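Local coordinates for protein cortical-lytic enzyme (Bacillus cereus, PDB 4S3J) that hydrolyses partially degraded spore-cortex peptidoglycan as an N-acetylglucosaminidase during germination, recognising muramic acid delta-lactam, at residues V105-P113 / I129-F139. Sequence-based numbering, arbitrary orientation.
Sequences VESIAYLQP and INPFLTYLAYF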
# COMPACT_ATOMS: atom_id res chain seq x y z
N VAL A 105 -8.98 9.02 -6.29
CA VAL A 105 -7.90 8.66 -5.37
C VAL A 105 -6.56 8.96 -6.04
O VAL A 105 -6.44 8.91 -7.27
CB VAL A 105 -7.99 7.15 -4.95
CG1 VAL A 105 -7.55 6.22 -6.08
CG2 VAL A 105 -7.19 6.88 -3.71
N GLU A 106 -5.55 9.27 -5.24
CA GLU A 106 -4.18 9.29 -5.74
C GLU A 106 -3.48 8.05 -5.21
O GLU A 106 -3.67 7.68 -4.05
CB GLU A 106 -3.43 10.57 -5.32
CG GLU A 106 -4.06 11.81 -5.95
CD GLU A 106 -3.21 13.07 -5.90
OE1 GLU A 106 -2.07 13.01 -5.42
OE2 GLU A 106 -3.68 14.11 -6.39
N SER A 107 -2.72 7.40 -6.08
CA SER A 107 -2.01 6.17 -5.74
C SER A 107 -0.53 6.36 -5.99
O SER A 107 -0.14 6.97 -6.97
CB SER A 107 -2.55 5.01 -6.59
OG SER A 107 -2.43 5.33 -7.96
N ILE A 108 0.29 5.79 -5.10
CA ILE A 108 1.74 5.76 -5.25
C ILE A 108 2.20 4.33 -5.15
O ILE A 108 1.60 3.55 -4.41
CB ILE A 108 2.47 6.55 -4.15
CG1 ILE A 108 1.95 8.00 -4.09
CG2 ILE A 108 3.99 6.48 -4.35
CD1 ILE A 108 2.31 8.68 -2.80
N ALA A 109 3.22 3.95 -5.91
CA ALA A 109 3.93 2.70 -5.64
C ALA A 109 5.43 2.91 -5.66
O ALA A 109 5.96 3.62 -6.51
CB ALA A 109 3.56 1.63 -6.64
N TYR A 110 6.12 2.26 -4.72
CA TYR A 110 7.57 2.33 -4.61
C TYR A 110 8.23 1.17 -5.33
O TYR A 110 7.72 0.06 -5.30
CB TYR A 110 7.99 2.31 -3.13
CG TYR A 110 7.82 3.66 -2.45
CD1 TYR A 110 6.58 4.10 -2.02
CD2 TYR A 110 8.91 4.50 -2.26
CE1 TYR A 110 6.42 5.35 -1.40
CE2 TYR A 110 8.76 5.75 -1.65
CZ TYR A 110 7.51 6.16 -1.23
OH TYR A 110 7.31 7.41 -0.63
N LEU A 111 9.38 1.45 -5.94
CA LEU A 111 10.23 0.46 -6.60
C LEU A 111 11.57 0.48 -5.93
O LEU A 111 12.19 1.54 -5.84
CB LEU A 111 10.39 0.80 -8.09
CG LEU A 111 11.40 0.01 -8.92
CD1 LEU A 111 10.92 -1.43 -9.08
CD2 LEU A 111 11.65 0.64 -10.29
N GLN A 112 12.04 -0.68 -5.46
CA GLN A 112 13.31 -0.77 -4.77
C GLN A 112 14.07 -1.99 -5.25
O GLN A 112 13.94 -3.05 -4.65
CB GLN A 112 13.11 -0.86 -3.25
CG GLN A 112 14.43 -0.92 -2.49
CD GLN A 112 14.29 -1.44 -1.07
OE1 GLN A 112 13.58 -2.42 -0.81
NE2 GLN A 112 14.95 -0.77 -0.13
N PRO A 113 14.88 -1.84 -6.30
CA PRO A 113 15.63 -3.01 -6.79
C PRO A 113 16.78 -3.40 -5.87
O PRO A 113 17.24 -2.58 -5.07
CB PRO A 113 16.15 -2.54 -8.16
CG PRO A 113 15.35 -1.34 -8.50
CD PRO A 113 15.04 -0.69 -7.19
N ILE A 129 2.09 -2.26 -13.46
CA ILE A 129 1.43 -1.50 -12.40
C ILE A 129 1.26 -0.03 -12.76
O ILE A 129 0.32 0.61 -12.33
CB ILE A 129 2.21 -1.68 -11.07
CG1 ILE A 129 1.93 -3.09 -10.53
CG2 ILE A 129 1.83 -0.62 -10.04
CD1 ILE A 129 2.76 -3.50 -9.32
N ASN A 130 2.17 0.50 -13.58
CA ASN A 130 2.18 1.93 -13.91
C ASN A 130 0.83 2.55 -14.32
O ASN A 130 0.53 3.69 -13.94
CB ASN A 130 3.20 2.20 -15.02
CG ASN A 130 3.53 3.67 -15.16
OD1 ASN A 130 3.80 4.35 -14.17
ND2 ASN A 130 3.46 4.18 -16.38
N PRO A 131 0.01 1.83 -15.11
CA PRO A 131 -1.28 2.43 -15.49
C PRO A 131 -2.18 2.75 -14.30
O PRO A 131 -3.01 3.65 -14.39
CB PRO A 131 -1.91 1.34 -16.36
CG PRO A 131 -0.81 0.52 -16.84
CD PRO A 131 0.24 0.54 -15.78
N PHE A 132 -1.97 2.05 -13.18
CA PHE A 132 -2.77 2.22 -11.98
C PHE A 132 -2.24 3.30 -11.03
O PHE A 132 -2.79 3.47 -9.93
CB PHE A 132 -2.85 0.90 -11.18
CG PHE A 132 -3.41 -0.27 -11.94
CD1 PHE A 132 -2.59 -1.11 -12.67
CD2 PHE A 132 -4.76 -0.55 -11.87
CE1 PHE A 132 -3.11 -2.19 -13.35
CE2 PHE A 132 -5.29 -1.64 -12.54
CZ PHE A 132 -4.46 -2.46 -13.29
N LEU A 133 -1.20 4.04 -11.44
CA LEU A 133 -0.48 4.95 -10.55
C LEU A 133 -0.62 6.43 -10.85
O LEU A 133 -0.54 6.87 -12.01
CB LEU A 133 1.01 4.64 -10.58
CG LEU A 133 1.43 3.24 -10.17
CD1 LEU A 133 2.97 3.20 -10.21
CD2 LEU A 133 0.91 2.87 -8.80
N THR A 134 -0.78 7.23 -9.80
CA THR A 134 -0.62 8.67 -9.94
C THR A 134 0.87 9.01 -9.93
O THR A 134 1.35 9.87 -10.70
CB THR A 134 -1.33 9.45 -8.80
OG1 THR A 134 -2.68 8.98 -8.65
CG2 THR A 134 -1.33 10.95 -9.11
N TYR A 135 1.59 8.32 -9.04
CA TYR A 135 3.02 8.52 -8.83
C TYR A 135 3.79 7.21 -8.80
O TYR A 135 3.28 6.23 -8.25
CB TYR A 135 3.27 9.24 -7.51
CG TYR A 135 2.67 10.61 -7.37
CD1 TYR A 135 3.35 11.71 -7.82
CD2 TYR A 135 1.43 10.79 -6.76
CE1 TYR A 135 2.82 12.97 -7.69
CE2 TYR A 135 0.89 12.05 -6.62
CZ TYR A 135 1.60 13.13 -7.10
OH TYR A 135 1.09 14.42 -6.98
N LEU A 136 5.00 7.21 -9.36
CA LEU A 136 5.95 6.10 -9.27
C LEU A 136 7.18 6.58 -8.51
O LEU A 136 7.79 7.60 -8.90
CB LEU A 136 6.34 5.59 -10.65
CG LEU A 136 7.38 4.47 -10.70
CD1 LEU A 136 6.86 3.18 -10.01
CD2 LEU A 136 7.78 4.18 -12.13
N ALA A 137 7.54 5.87 -7.46
CA ALA A 137 8.62 6.28 -6.55
C ALA A 137 9.81 5.34 -6.59
O ALA A 137 9.80 4.29 -5.94
CB ALA A 137 8.10 6.37 -5.12
N TYR A 138 10.85 5.73 -7.33
CA TYR A 138 12.05 4.93 -7.43
C TYR A 138 12.96 5.19 -6.23
O TYR A 138 13.53 6.27 -6.07
CB TYR A 138 12.74 5.19 -8.77
CG TYR A 138 13.93 4.28 -9.08
CD1 TYR A 138 14.19 3.15 -8.34
CD2 TYR A 138 14.80 4.60 -10.12
CE1 TYR A 138 15.28 2.35 -8.63
CE2 TYR A 138 15.87 3.78 -10.42
CZ TYR A 138 16.11 2.68 -9.67
OH TYR A 138 17.20 1.87 -9.96
N PHE A 139 13.07 4.18 -5.38
CA PHE A 139 13.78 4.27 -4.12
C PHE A 139 15.22 3.81 -4.31
O PHE A 139 15.42 2.62 -4.61
CB PHE A 139 13.09 3.38 -3.07
CG PHE A 139 13.56 3.62 -1.66
CD1 PHE A 139 14.71 3.02 -1.19
CD2 PHE A 139 12.81 4.39 -0.78
CE1 PHE A 139 15.14 3.23 0.12
CE2 PHE A 139 13.23 4.58 0.52
CZ PHE A 139 14.38 4.00 0.96
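Strands 104-111 and 135-143 pair in parallel, Ile108 beside Tyr135 and Tyr110 beside Ala137, as neighbouring staves of the glycosyl hydrolase family 18 barrel. Helix 120-129 links them. Backbone bonds run alternately between the strands from Tyr135 N-Ser107 O to Phe139 N-Leu111 O (2.8 Å), with Ala109 N to Tyr135 O the longest at 3.3 Å. Just before the second strand begins, Ser107 fastens the turn that leads into it. Its hydroxyl, held between backbone N and carbonyl carbon (chi1 57°), donates to a lone pair of Phe132 O (OG-O 2.7 Å) and accepts from Thr134 N. Ser107 O takes both Thr134 N and Tyr135 N, while Ser107 N gives a nearly straight bond to Thr134 OG1 (3.0 Å, 164°); that hydroxyl also bonds Thr428 O.

Inside the barrel, the Ala137 methyl sits over one face of the Tyr110 ring, CB 3.6 Å from its centroid, in a CH-pi contact. Phe139 CD2 approaches the same ring obliquely, and Trp408 meets both aromatics. Ala109, Leu111, Leu136 and Tyr138 face the surrounding helices instead. Leu133 CD2 packs on Ala109 CB (3.6 Å), and Leu136 and Leu111 reach helices 120-129 and 155-164. Pro113 CD abuts the edge of the Tyr138 ring, 3.4 Å from CE1; the Tyr138 hydroxyl bonds Thr153 O.

Phe139 lies about 6 Å, side chain to side chain, from Glu220, the probable proton donor. The arrangement is a beta-alpha-beta unit of a TIM barrel, its second strand passing near the probable catalytic centre at Phe139.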